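Local structure of glutathione S-transferase, N-terminal domain protein (Pseudomonas putida, 4NAX) at residues A[18-23]-A[42-47]; A[26-31]-A[69-74]; A[163-168]-A[205-210]; A[171-176]-A[215-220]. The protein binds glutathione disulfide, one molecule per subunit, and is probably a glutathione transferase. All blocks are in the same frame, centred on the assembly; numbering follows the deposited sequence.

Contact 1: A[18-23]-A[42-47]; sequences PERLQL and GLAYEA
Glu46 is the polar centre where segments 18-23 and 42-47 meet. Its backbone N donates to Leu21 O at 2.8 Å, and its backbone O receives Leu23 N at 2.9 Å in an almost straight bond (178°). Strand 21-25 thus grips Glu46 by both its N-H and its C=O, as in a parallel pair. The side chain repeats the link: Gln22 NE2 gives one hydrogen to Glu46 OE1 at 3.0 Å, from above the carboxylate plane, and another to Arg20 O. Both acceptors lie close to the amide plane, so the two bonds fix the rotation of the amide, whose plane stands 83° from the carboxylate. His48 hydrogen-bonds to Gln22 OE1, and the backbone N atoms of Lys16 and His17 hold the carboxylate of Glu46.

Ahead of the paired residues the backbones spread, and water takes over. One water accepts from Leu21 N and donates to Ala44 O; a second joins Arg20 NH1 to Tyr45 O, while Arg20 CD rests on Ala44 CB at 3.9 Å.

The face carrying Leu21, Leu23 and Tyr45 is mostly apolar, though Tyr45 OH hydrogen-bonds to Glu39. With CG anti to the backbone N (chi1 174°), Leu23 runs alongside Tyr45, its CD2 4.0 Å from Tyr45 CE2. The side chains of Leu21 and Leu43 cross at about a right angle, with Leu21 CD1 4.1 Å from Leu43 CD2, and Leu38 of helix 31-41 covers both leucines. Strand 21-25, helix 31-41 and strand 45-49 form the beta-alpha-beta unit that opens the thioredoxin-like domain of glutathione transferases.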
# COMPACT_ATOMS: atom_id res chain seq x y z
N PRO A 18 8.65 -19.02 22.20
CA PRO A 18 7.39 -19.17 21.46
C PRO A 18 6.20 -18.37 22.01
O PRO A 18 5.18 -18.25 21.33
CB PRO A 18 7.11 -20.67 21.53
CG PRO A 18 7.86 -21.12 22.74
CD PRO A 18 9.09 -20.28 22.83
N GLU A 19 6.37 -17.76 23.18
CA GLU A 19 5.38 -16.85 23.75
C GLU A 19 5.49 -15.43 23.18
O GLU A 19 4.67 -14.58 23.48
CB GLU A 19 5.54 -16.82 25.28
CG GLU A 19 6.72 -16.00 25.83
CD GLU A 19 8.13 -16.64 25.74
OE1 GLU A 19 9.05 -16.00 26.29
OE2 GLU A 19 8.33 -17.71 25.14
N ARG A 20 6.54 -15.18 22.38
CA ARG A 20 6.77 -13.86 21.78
C ARG A 20 6.39 -13.83 20.32
O ARG A 20 6.61 -14.79 19.60
CB ARG A 20 8.25 -13.45 21.88
CG ARG A 20 8.71 -13.31 23.32
CD ARG A 20 10.15 -12.83 23.44
NE ARG A 20 10.50 -12.86 24.84
CZ ARG A 20 11.72 -12.87 25.34
NH1 ARG A 20 12.78 -12.80 24.55
NH2 ARG A 20 11.88 -12.94 26.67
N LEU A 21 5.91 -12.66 19.88
CA LEU A 21 5.76 -12.39 18.45
C LEU A 21 7.07 -12.72 17.73
O LEU A 21 8.17 -12.32 18.16
CB LEU A 21 5.36 -10.94 18.26
CG LEU A 21 5.12 -10.51 16.81
CD1 LEU A 21 4.06 -9.42 16.76
CD2 LEU A 21 6.38 -10.02 16.12
N GLN A 22 6.94 -13.43 16.62
CA GLN A 22 8.04 -13.84 15.77
C GLN A 22 8.09 -12.92 14.55
O GLN A 22 7.09 -12.75 13.86
CB GLN A 22 7.86 -15.30 15.31
CG GLN A 22 7.67 -16.29 16.46
CD GLN A 22 8.93 -16.52 17.26
OE1 GLN A 22 9.95 -16.95 16.71
NE2 GLN A 22 8.87 -16.26 18.55
N LEU A 23 9.26 -12.34 14.31
CA LEU A 23 9.51 -11.47 13.18
C LEU A 23 10.47 -12.14 12.21
O LEU A 23 11.54 -12.59 12.62
CB LEU A 23 10.11 -10.15 13.63
CG LEU A 23 10.56 -9.19 12.54
CD1 LEU A 23 9.40 -8.70 11.68
CD2 LEU A 23 11.31 -8.01 13.14
N GLY A 42 7.42 -1.28 22.54
CA GLY A 42 7.92 -2.06 23.65
C GLY A 42 7.38 -3.48 23.75
O GLY A 42 7.41 -4.09 24.80
N LEU A 43 6.90 -4.01 22.63
CA LEU A 43 6.35 -5.36 22.60
C LEU A 43 7.48 -6.35 22.44
O LEU A 43 8.33 -6.22 21.53
CB LEU A 43 5.37 -5.52 21.44
CG LEU A 43 4.71 -6.88 21.25
CD1 LEU A 43 3.78 -7.20 22.41
CD2 LEU A 43 3.91 -6.89 19.96
N ALA A 44 7.50 -7.36 23.30
CA ALA A 44 8.50 -8.42 23.17
C ALA A 44 8.41 -9.06 21.80
O ALA A 44 7.33 -9.31 21.31
CB ALA A 44 8.29 -9.47 24.25
N TYR A 45 9.56 -9.35 21.19
CA TYR A 45 9.57 -10.05 19.93
C TYR A 45 10.88 -10.78 19.74
O TYR A 45 11.89 -10.44 20.37
CB TYR A 45 9.32 -9.10 18.77
CG TYR A 45 10.42 -8.11 18.44
CD1 TYR A 45 10.65 -6.99 19.22
CD2 TYR A 45 11.19 -8.28 17.31
CE1 TYR A 45 11.64 -6.06 18.90
CE2 TYR A 45 12.16 -7.37 16.95
CZ TYR A 45 12.41 -6.27 17.75
OH TYR A 45 13.36 -5.37 17.33
N GLU A 46 10.83 -11.78 18.88
CA GLU A 46 11.96 -12.61 18.54
C GLU A 46 12.22 -12.45 17.05
O GLU A 46 11.43 -12.90 16.20
CB GLU A 46 11.67 -14.07 18.89
CG GLU A 46 12.84 -14.99 18.62
CD GLU A 46 12.59 -16.43 19.01
OE1 GLU A 46 11.59 -16.73 19.68
OE2 GLU A 46 13.44 -17.28 18.63
N ALA A 47 13.33 -11.79 16.74
CA ALA A 47 13.70 -11.50 15.37
C ALA A 47 14.51 -12.63 14.73
O ALA A 47 15.41 -13.21 15.34
CB ALA A 47 14.48 -10.19 15.29
O HOH W 1 13.19 -12.32 21.87
O HOH W 2 5.11 -10.69 21.88

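Contact 2: A[26-31]-A[69-74]; sequences LPTPNG and NKIPAI. With GDS (oxidized glutathione disulfide), chain C.
Ile71 and Pro72 carry the contact with segment 26-31, and the residues before them serve the bound glutathione disulfide. Asn69 and Lys70 line its pocket, and the extended Lys70 chain runs along the ligand, with CB 3.4 Å from GDS O5. Both residues also lie near Arg159 of the second subunit.

Ile71 pairs with the ligand as if with a neighbouring strand: its backbone N donates to GDS O5 and its backbone O accepts from GDS N5, each at 2.9 Å. Its side chain points toward segment 26-31. CG1 lies between the backbone N and the carbonyl carbon (chi1 65°), which sends CD1 tip to tip against Thr28 OG1 at 3.3 Å and brings it close to Leu26 CB. That hydroxyl also donates to Leu26 O, from above the carbonyl plane, and accepts from Gly31 N at 3.0 Å, a capping bond at the turn into helix 31-41; GDS SG5 lies 3.3 Å from it. A valine in place of Thr28 would probably leave Gly31 N without its capping acceptor and the disulfide without its polar neighbour.

The peptide bond before Pro72 is cis, the cis-proline characteristic of the thioredoxin fold, which in glutathione transferases presents the preceding residue's backbone to glutathione. The Pro72 ring packs against Asn30 and Gly31, where the chain turns into helix 31-41, CG 3.6 Å from Asn30 O. Beside it Asn30 ND2 donates to GDS OE4 at 2.8 Å, while Trp188 and Lys33 hold Asn30 OD1. Ala73 and Ile74 then continue into strand 73-76, where Ile74 packs on Leu21 and Leu23.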
# COMPACT_ATOMS: atom_id res chain seq x y z
N LEU A 26 14.62 -8.61 7.49
CA LEU A 26 15.96 -8.25 7.06
C LEU A 26 16.02 -6.72 7.16
O LEU A 26 14.99 -6.07 6.91
CB LEU A 26 16.18 -8.72 5.62
CG LEU A 26 17.60 -8.61 5.07
CD1 LEU A 26 18.53 -9.56 5.81
CD2 LEU A 26 17.56 -8.90 3.59
N PRO A 27 17.18 -6.11 7.52
CA PRO A 27 17.23 -4.64 7.63
C PRO A 27 17.22 -4.01 6.23
O PRO A 27 18.23 -3.93 5.55
CB PRO A 27 18.54 -4.37 8.38
CG PRO A 27 18.90 -5.66 9.02
CD PRO A 27 18.39 -6.73 8.09
N THR A 28 16.03 -3.66 5.81
CA THR A 28 15.70 -3.06 4.53
C THR A 28 14.64 -2.00 4.84
O THR A 28 14.09 -1.99 5.93
CB THR A 28 15.03 -4.08 3.62
OG1 THR A 28 13.84 -4.53 4.27
CG2 THR A 28 15.91 -5.27 3.31
N PRO A 29 14.31 -1.12 3.89
CA PRO A 29 13.36 -0.08 4.25
C PRO A 29 12.01 -0.62 4.68
O PRO A 29 11.36 0.01 5.50
CB PRO A 29 13.25 0.77 2.96
CG PRO A 29 13.82 -0.11 1.87
CD PRO A 29 14.92 -0.86 2.58
N ASN A 30 11.57 -1.74 4.12
CA ASN A 30 10.32 -2.34 4.57
C ASN A 30 10.44 -3.14 5.85
O ASN A 30 9.56 -3.08 6.70
CB ASN A 30 9.70 -3.16 3.45
CG ASN A 30 9.33 -2.29 2.28
OD1 ASN A 30 8.72 -1.23 2.47
ND2 ASN A 30 9.69 -2.70 1.09
N GLY A 31 11.52 -3.90 6.01
CA GLY A 31 11.72 -4.66 7.22
C GLY A 31 11.83 -3.78 8.44
O GLY A 31 11.25 -4.07 9.49
N ASN A 69 6.35 -14.08 -0.98
CA ASN A 69 7.79 -14.32 -0.94
C ASN A 69 8.62 -13.11 -0.54
O ASN A 69 9.78 -12.99 -0.94
CB ASN A 69 8.34 -15.11 -2.16
CG ASN A 69 8.37 -14.38 -3.49
OD1 ASN A 69 7.61 -14.74 -4.40
ND2 ASN A 69 9.31 -13.47 -3.65
N LYS A 70 8.05 -12.24 0.29
CA LYS A 70 8.74 -11.02 0.70
C LYS A 70 8.76 -10.84 2.19
O LYS A 70 7.89 -11.34 2.92
CB LYS A 70 8.15 -9.81 -0.03
CG LYS A 70 8.46 -9.93 -1.54
CD LYS A 70 8.23 -8.74 -2.40
CE LYS A 70 8.57 -9.13 -3.82
NZ LYS A 70 8.45 -7.99 -4.75
N ILE A 71 9.78 -10.15 2.65
CA ILE A 71 9.84 -9.69 4.03
C ILE A 71 9.31 -8.26 4.09
O ILE A 71 9.35 -7.52 3.09
CB ILE A 71 11.27 -9.80 4.63
CG1 ILE A 71 12.30 -8.87 3.95
CG2 ILE A 71 11.75 -11.24 4.61
CD1 ILE A 71 12.36 -7.46 4.50
N PRO A 72 8.87 -7.81 5.27
CA PRO A 72 8.75 -8.55 6.53
C PRO A 72 7.48 -9.40 6.61
O PRO A 72 6.49 -9.16 5.91
CB PRO A 72 8.70 -7.44 7.57
CG PRO A 72 7.96 -6.34 6.86
CD PRO A 72 8.47 -6.40 5.43
N ALA A 73 7.50 -10.35 7.54
CA ALA A 73 6.33 -11.16 7.90
C ALA A 73 6.42 -11.40 9.39
O ALA A 73 7.52 -11.38 9.97
CB ALA A 73 6.29 -12.45 7.12
N ILE A 74 5.28 -11.64 10.00
CA ILE A 74 5.22 -11.98 11.42
C ILE A 74 4.36 -13.21 11.67
O ILE A 74 3.49 -13.57 10.87
CB ILE A 74 4.69 -10.82 12.29
CG1 ILE A 74 3.25 -10.42 11.93
CG2 ILE A 74 5.63 -9.62 12.20
CD1 ILE A 74 2.55 -9.57 12.96
N1 GDS C . 12.57 -8.04 -6.61
CA1 GDS C . 13.04 -6.72 -6.21
C1 GDS C . 13.47 -5.91 -7.41
OE1 GDS C . 13.50 -4.66 -7.30
OE2 GDS C . 13.79 -6.49 -8.48
CB1 GDS C . 14.22 -6.87 -5.24
CG1 GDS C . 14.55 -5.61 -4.43
CD1 GDS C . 13.43 -5.26 -3.48
O1 GDS C . 12.69 -6.12 -3.04
N2 GDS C . 13.33 -3.97 -3.18
CA2 GDS C . 12.36 -3.46 -2.23
C2 GDS C . 11.38 -2.53 -2.90
O2 GDS C . 11.74 -1.75 -3.77
CB2 GDS C . 13.08 -2.70 -1.11
SG2 GDS C . 14.08 -3.71 -0.03
N3 GDS C . 10.13 -2.57 -2.45
CA3 GDS C . 9.07 -1.75 -3.01
C3 GDS C . 8.00 -1.35 -2.03
OE3 GDS C . 6.88 -1.06 -2.51
OE4 GDS C . 8.31 -1.26 -0.83
N4 GDS C . 12.28 -8.71 -1.56
CA4 GDS C . 12.60 -10.10 -1.83
C4 GDS C . 12.42 -10.48 -3.27
OE5 GDS C . 12.70 -11.66 -3.63
OE6 GDS C . 12.03 -9.59 -4.07
C5 GDS C . 11.73 -8.36 -0.41
O5 GDS C . 11.42 -9.19 0.45
CA5 GDS C . 11.51 -6.88 -0.17
N5 GDS C . 10.21 -6.66 0.45
CB5 GDS C . 12.63 -6.38 0.74
SG5 GDS C . 12.50 -4.65 1.21
CA6 GDS C . 5.59 -5.00 0.68
C6 GDS C . 5.68 -4.58 2.12
OE7 GDS C . 5.94 -5.46 2.98
OE8 GDS C . 5.47 -3.37 2.38
N6 GDS C . 4.60 -4.16 -0.02
CB6 GDS C . 6.96 -4.87 0.01
CG6 GDS C . 7.98 -5.84 0.63
CD6 GDS C . 9.28 -5.87 -0.11
O6 GDS C . 9.48 -5.20 -1.13

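Contact 3: A[163-168]-A[205-210]; sequences VLDRHL and DQFKEV
Asp165 turns its CG anti to the backbone N (chi1 -163°), which carries the carboxylate off helix 148-168 to the start of helix 208-219, where Phe207 occupies the N-cap position. Within the all-helical C-terminal domain of the glutathione transferase fold, an acid from one helix thus meets the N-terminal amides of another. Asp165 OD1 accepts from Val210 N at 3.1 Å, nearly along its C-O axis, and more weakly from Glu209 N at 2.8 Å, where the angle at hydrogen is only 129°. The positive end of the helix dipole would be expected to stabilise the carboxylate's negative charge. An asparagine in place of Asp165 would probably leave the helix end without its negative charge, and its amide NH2 could not accept a hydrogen from water as Asp165 OD2 does.

Glu209 CG is anti to its carbonyl carbon (chi1 -50°), which lays it 3.4 Å from Asp165 O; the bent chain crosses Asp165 at about a right angle and forms a salt bridge with Arg212. Carbon contacts flank the carboxylate: Leu168 CB meets Glu209 CB at 3.9 Å and Leu164 CB meets Val210 CG2 at 3.8 Å. The remaining carboxylate oxygen, Asp165 OD2, takes a hydrogen from a water 2.7 Å away, which itself accepts from Lys208 N.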
# COMPACT_ATOMS: atom_id res chain seq x y z
N VAL A 163 5.17 16.49 -2.34
CA VAL A 163 3.93 16.29 -1.59
C VAL A 163 4.23 16.21 -0.10
O VAL A 163 3.58 16.86 0.72
CB VAL A 163 3.17 15.03 -2.08
CG1 VAL A 163 1.98 14.76 -1.20
CG2 VAL A 163 2.72 15.19 -3.53
N LEU A 164 5.23 15.41 0.26
CA LEU A 164 5.63 15.31 1.65
C LEU A 164 6.07 16.65 2.22
O LEU A 164 5.70 17.02 3.35
CB LEU A 164 6.75 14.30 1.84
CG LEU A 164 6.43 12.83 1.67
CD1 LEU A 164 7.70 12.03 1.86
CD2 LEU A 164 5.38 12.36 2.67
N ASP A 165 6.88 17.36 1.45
CA ASP A 165 7.49 18.59 1.93
C ASP A 165 6.43 19.65 2.20
O ASP A 165 6.47 20.34 3.22
CB ASP A 165 8.50 19.09 0.90
CG ASP A 165 9.46 20.10 1.47
OD1 ASP A 165 10.25 19.74 2.35
OD2 ASP A 165 9.41 21.26 1.01
N ARG A 166 5.50 19.80 1.27
CA ARG A 166 4.44 20.78 1.44
C ARG A 166 3.56 20.40 2.62
O ARG A 166 3.10 21.26 3.38
CB ARG A 166 3.61 20.94 0.16
CG ARG A 166 4.42 21.59 -0.96
CD ARG A 166 3.57 21.91 -2.19
NE ARG A 166 2.99 20.70 -2.78
CZ ARG A 166 3.62 19.88 -3.63
NH1 ARG A 166 3.00 18.80 -4.09
NH2 ARG A 166 4.86 20.13 -4.02
N HIS A 167 3.29 19.10 2.77
CA HIS A 167 2.46 18.66 3.87
C HIS A 167 3.11 18.95 5.24
O HIS A 167 2.43 19.30 6.20
CB HIS A 167 2.17 17.16 3.74
CG HIS A 167 1.38 16.62 4.88
ND1 HIS A 167 0.05 16.94 5.06
CD2 HIS A 167 1.74 15.87 5.94
CE1 HIS A 167 -0.37 16.37 6.18
NE2 HIS A 167 0.64 15.72 6.73
N LEU A 168 4.42 18.75 5.32
CA LEU A 168 5.13 18.84 6.59
C LEU A 168 5.47 20.26 7.03
O LEU A 168 5.87 20.48 8.17
CB LEU A 168 6.40 17.97 6.53
CG LEU A 168 6.10 16.47 6.54
CD1 LEU A 168 7.35 15.70 6.16
CD2 LEU A 168 5.58 15.99 7.90
N ASP A 205 18.15 18.43 -1.34
CA ASP A 205 18.38 19.62 -0.55
C ASP A 205 17.28 20.67 -0.71
O ASP A 205 17.19 21.59 0.11
CB ASP A 205 19.79 20.19 -0.79
CG ASP A 205 20.85 19.37 -0.08
OD1 ASP A 205 20.74 19.18 1.15
OD2 ASP A 205 21.78 18.91 -0.76
N GLN A 206 16.42 20.52 -1.72
CA GLN A 206 15.30 21.45 -1.84
C GLN A 206 14.12 21.15 -0.89
O GLN A 206 13.25 21.99 -0.72
CB GLN A 206 14.82 21.55 -3.29
CG GLN A 206 13.93 20.43 -3.77
CD GLN A 206 13.78 20.44 -5.28
OE1 GLN A 206 13.19 21.36 -5.84
NE2 GLN A 206 14.30 19.40 -5.95
N PHE A 207 14.09 19.97 -0.28
CA PHE A 207 12.97 19.56 0.56
C PHE A 207 13.32 19.73 2.03
O PHE A 207 13.66 18.78 2.73
CB PHE A 207 12.56 18.12 0.23
CG PHE A 207 12.28 17.90 -1.24
CD1 PHE A 207 11.15 18.47 -1.85
CD2 PHE A 207 13.15 17.17 -2.03
CE1 PHE A 207 10.92 18.30 -3.20
CE2 PHE A 207 12.91 16.98 -3.38
CZ PHE A 207 11.79 17.55 -3.96
N LYS A 208 13.28 20.98 2.47
CA LYS A 208 13.77 21.33 3.80
C LYS A 208 12.92 20.75 4.91
O LYS A 208 13.42 20.43 5.99
CB LYS A 208 13.85 22.85 3.98
CG LYS A 208 14.81 23.53 3.00
CD LYS A 208 16.23 23.00 3.12
CE LYS A 208 17.27 23.97 2.60
NZ LYS A 208 17.14 24.18 1.13
N GLU A 209 11.63 20.61 4.65
CA GLU A 209 10.73 20.06 5.67
C GLU A 209 10.94 18.55 5.80
O GLU A 209 10.99 18.02 6.91
CB GLU A 209 9.27 20.37 5.37
CG GLU A 209 8.97 21.84 5.05
CD GLU A 209 9.36 22.78 6.18
OE1 GLU A 209 9.78 23.92 5.88
OE2 GLU A 209 9.26 22.39 7.35
N VAL A 210 11.07 17.86 4.68
CA VAL A 210 11.39 16.44 4.71
C VAL A 210 12.72 16.20 5.43
O VAL A 210 12.84 15.29 6.24
CB VAL A 210 11.43 15.84 3.30
CG1 VAL A 210 11.78 14.36 3.36
CG2 VAL A 210 10.09 16.01 2.59
O HOH W 3 11.31 23.11 1.65

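Contact 4: A[171-176]-A[215-220]; sequences RQWMAE and ANFLER
Trp173 points the rim of its indole at helix 208-219. CH2 lies 4.0 Å from Phe217 CA, which sits at the edge of the indole, in its plane, and Trp173 CZ3 comes 4.2 Å from Phe217 CB while lying near the plane of the phenyl ring, at its edge. With CG anti to the carbonyl carbon (chi1 -59°), the indole reaches across from the loop between helices 148-168 and 180-193. Asn216 CB and Arg220 CD approach the same CH2 obliquely, each at 4.3 Å. Tyr178 meets the indole too and makes a cation-pi contact with Arg220, whose guanidinium forms a salt bridge with Glu40.

Gln172 and Asn216 cross obliquely, their amide planes 23° apart, with water between them. One water donates to both Gln172 O, at 2.6 Å, and Asn216 OD1; it also lies 3.2 Å above one face of the indole, offset toward the rim. The other accepts from Gln172 NE2 at 2.8 Å and donates to Asn216 OD1.

No direct hydrogen bond joins the segments. Asn216 OD1 accepts from both waters, so the polar half of this surface contact depends on ordered solvent, and the direct half on the indole of one tryptophan.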
# COMPACT_ATOMS: atom_id res chain seq x y z
N ARG A 171 4.56 21.49 10.61
CA ARG A 171 4.16 20.28 11.34
C ARG A 171 5.38 19.52 11.83
O ARG A 171 6.44 19.58 11.22
CB ARG A 171 3.47 19.27 10.41
CG ARG A 171 2.27 19.72 9.64
CD ARG A 171 1.68 18.48 9.03
NE ARG A 171 1.07 17.70 10.09
CZ ARG A 171 -0.24 17.63 10.28
NH1 ARG A 171 -1.08 18.29 9.49
NH2 ARG A 171 -0.72 16.91 11.29
N GLN A 172 5.18 18.72 12.87
CA GLN A 172 6.22 17.80 13.32
C GLN A 172 6.18 16.47 12.59
O GLN A 172 7.22 15.89 12.30
CB GLN A 172 6.11 17.56 14.83
CG GLN A 172 6.23 18.82 15.67
CD GLN A 172 7.47 19.64 15.33
OE1 GLN A 172 7.38 20.84 15.05
NE2 GLN A 172 8.62 19.00 15.36
N TRP A 173 4.97 15.97 12.30
CA TRP A 173 4.77 14.62 11.79
C TRP A 173 3.66 14.59 10.75
O TRP A 173 2.99 15.60 10.49
CB TRP A 173 4.48 13.63 12.93
CG TRP A 173 5.53 13.54 13.98
CD1 TRP A 173 5.42 13.92 15.28
CD2 TRP A 173 6.84 12.97 13.84
NE1 TRP A 173 6.58 13.67 15.96
CE2 TRP A 173 7.47 13.08 15.10
CE3 TRP A 173 7.56 12.42 12.78
CZ2 TRP A 173 8.78 12.64 15.33
CZ3 TRP A 173 8.87 11.97 13.01
CH2 TRP A 173 9.46 12.08 14.28
N MET A 174 3.47 13.44 10.11
CA MET A 174 2.44 13.34 9.08
C MET A 174 1.03 13.62 9.61
O MET A 174 0.23 14.31 8.96
CB MET A 174 2.48 11.97 8.42
CG MET A 174 3.75 11.70 7.62
SD MET A 174 4.12 12.88 6.30
CE MET A 174 2.77 12.56 5.17
N ALA A 175 0.72 13.04 10.77
CA ALA A 175 -0.54 13.29 11.45
C ALA A 175 -0.24 14.10 12.72
O ALA A 175 0.89 14.52 12.94
CB ALA A 175 -1.24 11.98 11.77
N GLU A 176 -1.27 14.37 13.53
CA GLU A 176 -1.09 15.24 14.69
C GLU A 176 -0.15 14.69 15.74
O GLU A 176 0.50 15.46 16.45
CB GLU A 176 -2.45 15.61 15.30
CG GLU A 176 -3.24 16.55 14.38
CD GLU A 176 -4.66 16.85 14.80
OE1 GLU A 176 -5.18 16.19 15.72
OE2 GLU A 176 -5.29 17.75 14.18
N ALA A 215 15.51 14.02 9.98
CA ALA A 215 16.52 14.14 11.05
C ALA A 215 15.89 13.86 12.42
O ALA A 215 16.47 13.14 13.24
CB ALA A 215 17.19 15.50 11.03
N ASN A 216 14.71 14.40 12.68
CA ASN A 216 14.04 14.16 13.95
C ASN A 216 13.75 12.65 14.14
O ASN A 216 13.92 12.08 15.22
CB ASN A 216 12.71 14.90 14.04
CG ASN A 216 12.83 16.41 14.04
OD1 ASN A 216 11.81 17.11 13.82
ND2 ASN A 216 14.01 16.94 14.30
N PHE A 217 13.28 12.00 13.08
CA PHE A 217 12.97 10.58 13.09
C PHE A 217 14.22 9.76 13.45
O PHE A 217 14.18 8.89 14.33
CB PHE A 217 12.48 10.19 11.70
CG PHE A 217 12.08 8.74 11.56
CD1 PHE A 217 10.87 8.28 12.06
CD2 PHE A 217 12.90 7.85 10.90
CE1 PHE A 217 10.49 6.95 11.89
CE2 PHE A 217 12.52 6.53 10.71
CZ PHE A 217 11.31 6.08 11.20
N LEU A 218 15.34 10.09 12.81
CA LEU A 218 16.56 9.32 12.99
C LEU A 218 17.19 9.51 14.37
O LEU A 218 17.98 8.69 14.81
CB LEU A 218 17.56 9.61 11.86
CG LEU A 218 17.11 9.17 10.47
CD1 LEU A 218 18.07 9.68 9.41
CD2 LEU A 218 16.95 7.67 10.37
N GLU A 219 16.83 10.58 15.06
CA GLU A 219 17.30 10.80 16.44
C GLU A 219 16.63 9.89 17.45
O GLU A 219 17.11 9.74 18.57
CB GLU A 219 17.07 12.27 16.86
CG GLU A 219 18.01 13.27 16.17
CD GLU A 219 17.51 14.71 16.22
OE1 GLU A 219 18.03 15.55 15.43
OE2 GLU A 219 16.59 15.01 17.02
N ARG A 220 15.49 9.31 17.09
CA ARG A 220 14.74 8.53 18.07
C ARG A 220 15.47 7.22 18.40
O ARG A 220 15.89 6.50 17.51
CB ARG A 220 13.34 8.21 17.55
CG ARG A 220 12.45 9.42 17.32
CD ARG A 220 11.08 9.01 16.83
NE ARG A 220 10.31 8.26 17.82
CZ ARG A 220 9.59 8.80 18.79
NH1 ARG A 220 9.50 10.13 18.93
NH2 ARG A 220 8.91 8.02 19.61
O HOH W 4 9.38 15.48 13.72
O HOH W 5 10.81 19.93 13.95

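The four contacts divide between the two domains of the fold. Contacts 1 and 2 belong to the thioredoxin-like N-terminal domain, their centres 15 Å apart; they share one sheet, in which strands 21-25 and 73-76 are neighbours, and their segments alternate along the chain. Contacts 3 and 4 follow later, in the helical C-terminal domain, their centres 12 Å apart and again with alternating segments; both use helix 208-219, and His167 probably hydrogen-bonds to Met174 between them. Contacts 1 and 3 lie on opposite sides of the chain's centre, centres 35 Å apart. Contact 2, nearest that centre, supplies part of the disulfide pocket, including its backbone pairing, whereas contacts 3 and 4 pack the helical domain.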